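PDB 3LY1: putative histidinol-phosphate aminotransferase from Erwinia carotovora atroseptica, which probably catalyses pyridoxal-phosphate-dependent amino-group transfer, as a class-II aminotransferase of the histidinol-phosphate aminotransferase subfamily. Local coordinates for residues 96-99 / 100-103. Residues are numbered along the deposited sequence; the frame is centred on the assembly and turned at random.
Sequences VIPE and LTYG. With PLP (pyridoxal-5'-phosphate), chain E; EDO (1,2-ethanediol), chain G; EDO (1,2-ethanediol), chain L.
The phenol ring of Tyr102 lies flat against pyridoxal phosphate, with PLP C3 centred over one face of the phenol at a height of 3.7 Å. The overlap runs the length of the phenol: CG of Tyr102 is 4.0 Å from PLP C2, and CZ of Tyr102 is 3.6 Å from PLP C4. Because CG is anti to the backbone N (chi1 -170°), the ring reaches out from the loop to the cofactor, while Asn152 and Tyr146 also touch this side chain. Behind it, the chain bends sharply at Glu99 and Leu100, and Thr101 folds over the end of strand 94-98. Its methyl does the touching: CG2 of Thr101 sits 3.5 Å from Pro98 O and 4.2 Å from both Pro98 CD and Ile97 CB. The same rotamer (chi1 -164°) sends OG1 the other way, to a hydrogen bond with Asn151 OD1; Asn151 ND2 in turn holds Leu100 O, so one amide fixes two consecutive residues of the turn. A 1,2-ethanediol, probably from the crystallisation liquor, bridges the bend: its O2 donates to Glu99 O at 2.9 Å and receives a nearly straight bond from Thr101 N (3.3 Å, 171°). Beyond the strand, Pro98 packs on Leu132 of helix 129-137. This is the loop at the C-terminal end of a parallel strand in the seven-stranded mixed sheet of the large domain, where, as in many aminotransferases of fold-type I, an aromatic residue, here Tyr102, lies face to face with the pyridine ring.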
ATOM      1  N   VAL A  96      -3.302   4.253 -24.738  1.00 14.59           N
ATOM      2  CA  VAL A  96      -4.098   3.552 -25.761  1.00 14.23           C
ATOM      3  C   VAL A  96      -4.748   2.347 -25.094  1.00 13.37           C
ATOM      4  O   VAL A  96      -4.055   1.488 -24.520  1.00 13.91           O
ATOM      5  CB  VAL A  96      -3.251   3.118 -26.977  1.00 13.87           C
ATOM      6  CG1 VAL A  96      -4.110   2.322 -27.973  1.00 13.76           C
ATOM      7  CG2 VAL A  96      -2.651   4.354 -27.686  1.00 15.48           C
ATOM      8  N   ILE A  97      -6.084   2.325 -25.128  1.00 12.58           N
ATOM      9  CA  ILE A  97      -6.881   1.263 -24.479  1.00 12.78           C
ATOM     10  C   ILE A  97      -8.085   0.909 -25.366  1.00 12.59           C
ATOM     11  O   ILE A  97      -8.585   1.780 -26.162  1.00 12.49           O
ATOM     12  CB  ILE A  97      -7.436   1.682 -23.079  1.00 11.89           C
ATOM     13  CG1 ILE A  97      -7.870   3.165 -23.036  1.00 14.16           C
ATOM     14  CG2 ILE A  97      -6.386   1.385 -21.931  1.00 13.09           C
ATOM     15  CD1 ILE A  97      -8.811   3.527 -21.819  1.00 12.36           C
ATOM     16  N   PRO A  98      -8.585  -0.310 -25.216  1.00 12.86           N
ATOM     17  CA  PRO A  98      -9.924  -0.692 -25.677  1.00 13.39           C
ATOM     18  C   PRO A  98     -10.952   0.137 -24.932  1.00 14.11           C
ATOM     19  O   PRO A  98     -10.708   0.511 -23.785  1.00 15.29           O
ATOM     20  CB  PRO A  98     -10.041  -2.178 -25.282  1.00 13.95           C
ATOM     21  CG  PRO A  98      -8.647  -2.623 -25.003  1.00 14.06           C
ATOM     22  CD  PRO A  98      -7.955  -1.416 -24.458  1.00 12.14           C
ATOM     23  N   GLU A  99     -12.080   0.420 -25.567  1.00 13.75           N
ATOM     24  CA  GLU A  99     -13.066   1.317 -24.996  0.50 14.49           C
ATOM     25  C   GLU A  99     -13.672   0.701 -23.730  1.00 14.81           C
ATOM     26  O   GLU A  99     -14.064   1.442 -22.813  1.00 15.57           O
ATOM     27  CB  GLU A  99     -14.158   1.656 -26.017  0.50 14.60           C
ATOM     28  CG  GLU A  99     -15.202   2.616 -25.493  0.50 14.85           C
ATOM     29  CD  GLU A  99     -16.079   3.196 -26.577  0.50 16.28           C
ATOM     30  OE1 GLU A  99     -15.976   2.756 -27.751  0.50 15.89           O
ATOM     31  OE2 GLU A  99     -16.881   4.088 -26.234  0.50 13.78           O
ATOM     32  N   LEU A 100     -13.751  -0.629 -23.694  1.00 13.89           N
ATOM     33  CA  LEU A 100     -14.387  -1.381 -22.587  1.00 15.05           C
ATOM     34  C   LEU A 100     -13.348  -2.291 -21.907  1.00 14.50           C
ATOM     35  O   LEU A 100     -13.038  -3.399 -22.368  1.00 16.21           O
ATOM     36  CB  LEU A 100     -15.568  -2.234 -23.069  1.00 15.34           C
ATOM     37  CG  LEU A 100     -16.400  -3.000 -21.989  1.00 19.08           C
ATOM     38  CD1 LEU A 100     -17.228  -1.997 -21.159  1.00 19.22           C
ATOM     39  CD2 LEU A 100     -17.321  -4.081 -22.599  1.00 19.08           C
ATOM     40  N   THR A 101     -12.810  -1.799 -20.800  1.00 14.16           N
ATOM     41  CA  THR A 101     -11.779  -2.474 -20.068  1.00 15.01           C
ATOM     42  C   THR A 101     -11.717  -1.982 -18.602  1.00 15.12           C
ATOM     43  O   THR A 101     -12.580  -1.222 -18.157  1.00 16.29           O
ATOM     44  CB  THR A 101     -10.392  -2.305 -20.808  1.00 14.50           C
ATOM     45  OG1 THR A 101      -9.489  -3.268 -20.280  1.00 13.96           O
ATOM     46  CG2 THR A 101      -9.763  -0.876 -20.660  1.00 14.40           C
ATOM     47  N   TYR A 102     -10.718  -2.424 -17.846  1.00 14.78           N
ATOM     48  CA  TYR A 102     -10.563  -2.025 -16.442  1.00 14.19           C
ATOM     49  C   TYR A 102     -10.130  -0.552 -16.363  1.00 14.67           C
ATOM     50  O   TYR A 102      -9.122  -0.167 -16.980  1.00 14.02           O
ATOM     51  CB  TYR A 102      -9.561  -2.942 -15.745  1.00 14.67           C
ATOM     52  CG  TYR A 102      -9.517  -2.759 -14.248  1.00 14.91           C
ATOM     53  CD1 TYR A 102     -10.652  -3.011 -13.455  1.00 15.74           C
ATOM     54  CD2 TYR A 102      -8.359  -2.332 -13.619  1.00 13.42           C
ATOM     55  CE1 TYR A 102     -10.619  -2.833 -12.090  1.00 17.43           C
ATOM     56  CE2 TYR A 102      -8.318  -2.139 -12.260  1.00 15.01           C
ATOM     57  CZ  TYR A 102      -9.440  -2.407 -11.490  1.00 19.84           C
ATOM     58  OH  TYR A 102      -9.378  -2.255 -10.121  1.00 20.67           O
ATOM     59  N   GLY A 103     -10.912   0.253 -15.625  1.00 13.53           N
ATOM     60  CA  GLY A 103     -10.814   1.721 -15.685  1.00 15.98           C
ATOM     61  C   GLY A 103      -9.631   2.381 -14.996  1.00 14.90           C
ATOM     62  O   GLY A 103      -9.422   3.589 -15.152  1.00 17.67           O
TER
HETATM   63  N1  PLP E 500      -6.526  -5.607 -12.620  1.00 22.27           N
HETATM   64  C2  PLP E 500      -7.788  -6.065 -12.939  1.00 23.66           C
HETATM   65  C2A PLP E 500      -8.078  -6.447 -14.368  1.00 21.62           C
HETATM   66  C3  PLP E 500      -8.752  -6.120 -11.931  1.00 23.38           C
HETATM   67  O3  PLP E 500     -10.000  -6.552 -12.248  1.00 23.50           O
HETATM   68  C4  PLP E 500      -8.423  -5.716 -10.618  1.00 29.17           C
HETATM   69  C4A PLP E 500      -9.409  -5.892  -9.492  1.00 33.61           C
HETATM   70  O4A PLP E 500     -10.528  -5.453  -9.697  1.00 41.58           O
HETATM   71  C5  PLP E 500      -7.140  -5.244 -10.320  1.00 23.83           C
HETATM   72  C6  PLP E 500      -6.210  -5.189 -11.358  1.00 22.61           C
HETATM   73  C5A PLP E 500      -6.739  -4.784  -8.935  1.00 26.61           C
HETATM   74  O4P PLP E 500      -6.804  -5.804  -7.921  1.00 24.18           O
HETATM   75  P   PLP E 500      -5.809  -5.794  -6.674  1.00 23.16           P
HETATM   76  O1P PLP E 500      -5.412  -4.406  -6.277  1.00 23.75           O
HETATM   77  O2P PLP E 500      -4.659  -6.624  -7.179  1.00 25.58           O
HETATM   78  O3P PLP E 500      -6.634  -6.517  -5.621  1.00 27.13           O
HETATM   79  C1  EDO G   1     -11.863   1.935 -19.541  1.00 38.13           C
HETATM   80  O1  EDO G   1     -11.096   3.056 -19.074  1.00 27.41           O
HETATM   81  C2  EDO G   1     -13.310   1.872 -19.009  1.00 38.00           C
HETATM   82  O2  EDO G   1     -14.150   1.070 -19.902  1.00 38.85           O
HETATM   83  C1  EDO L  23     -12.857   7.011 -15.656  1.00 77.81           C
HETATM   84  O1  EDO L  23     -11.635   7.710 -15.388  1.00 77.14           O
HETATM   85  C2  EDO L  23     -12.817   5.731 -14.834  1.00 77.79           C
HETATM   86  O2  EDO L  23     -11.815   4.887 -15.398  1.00 76.38           O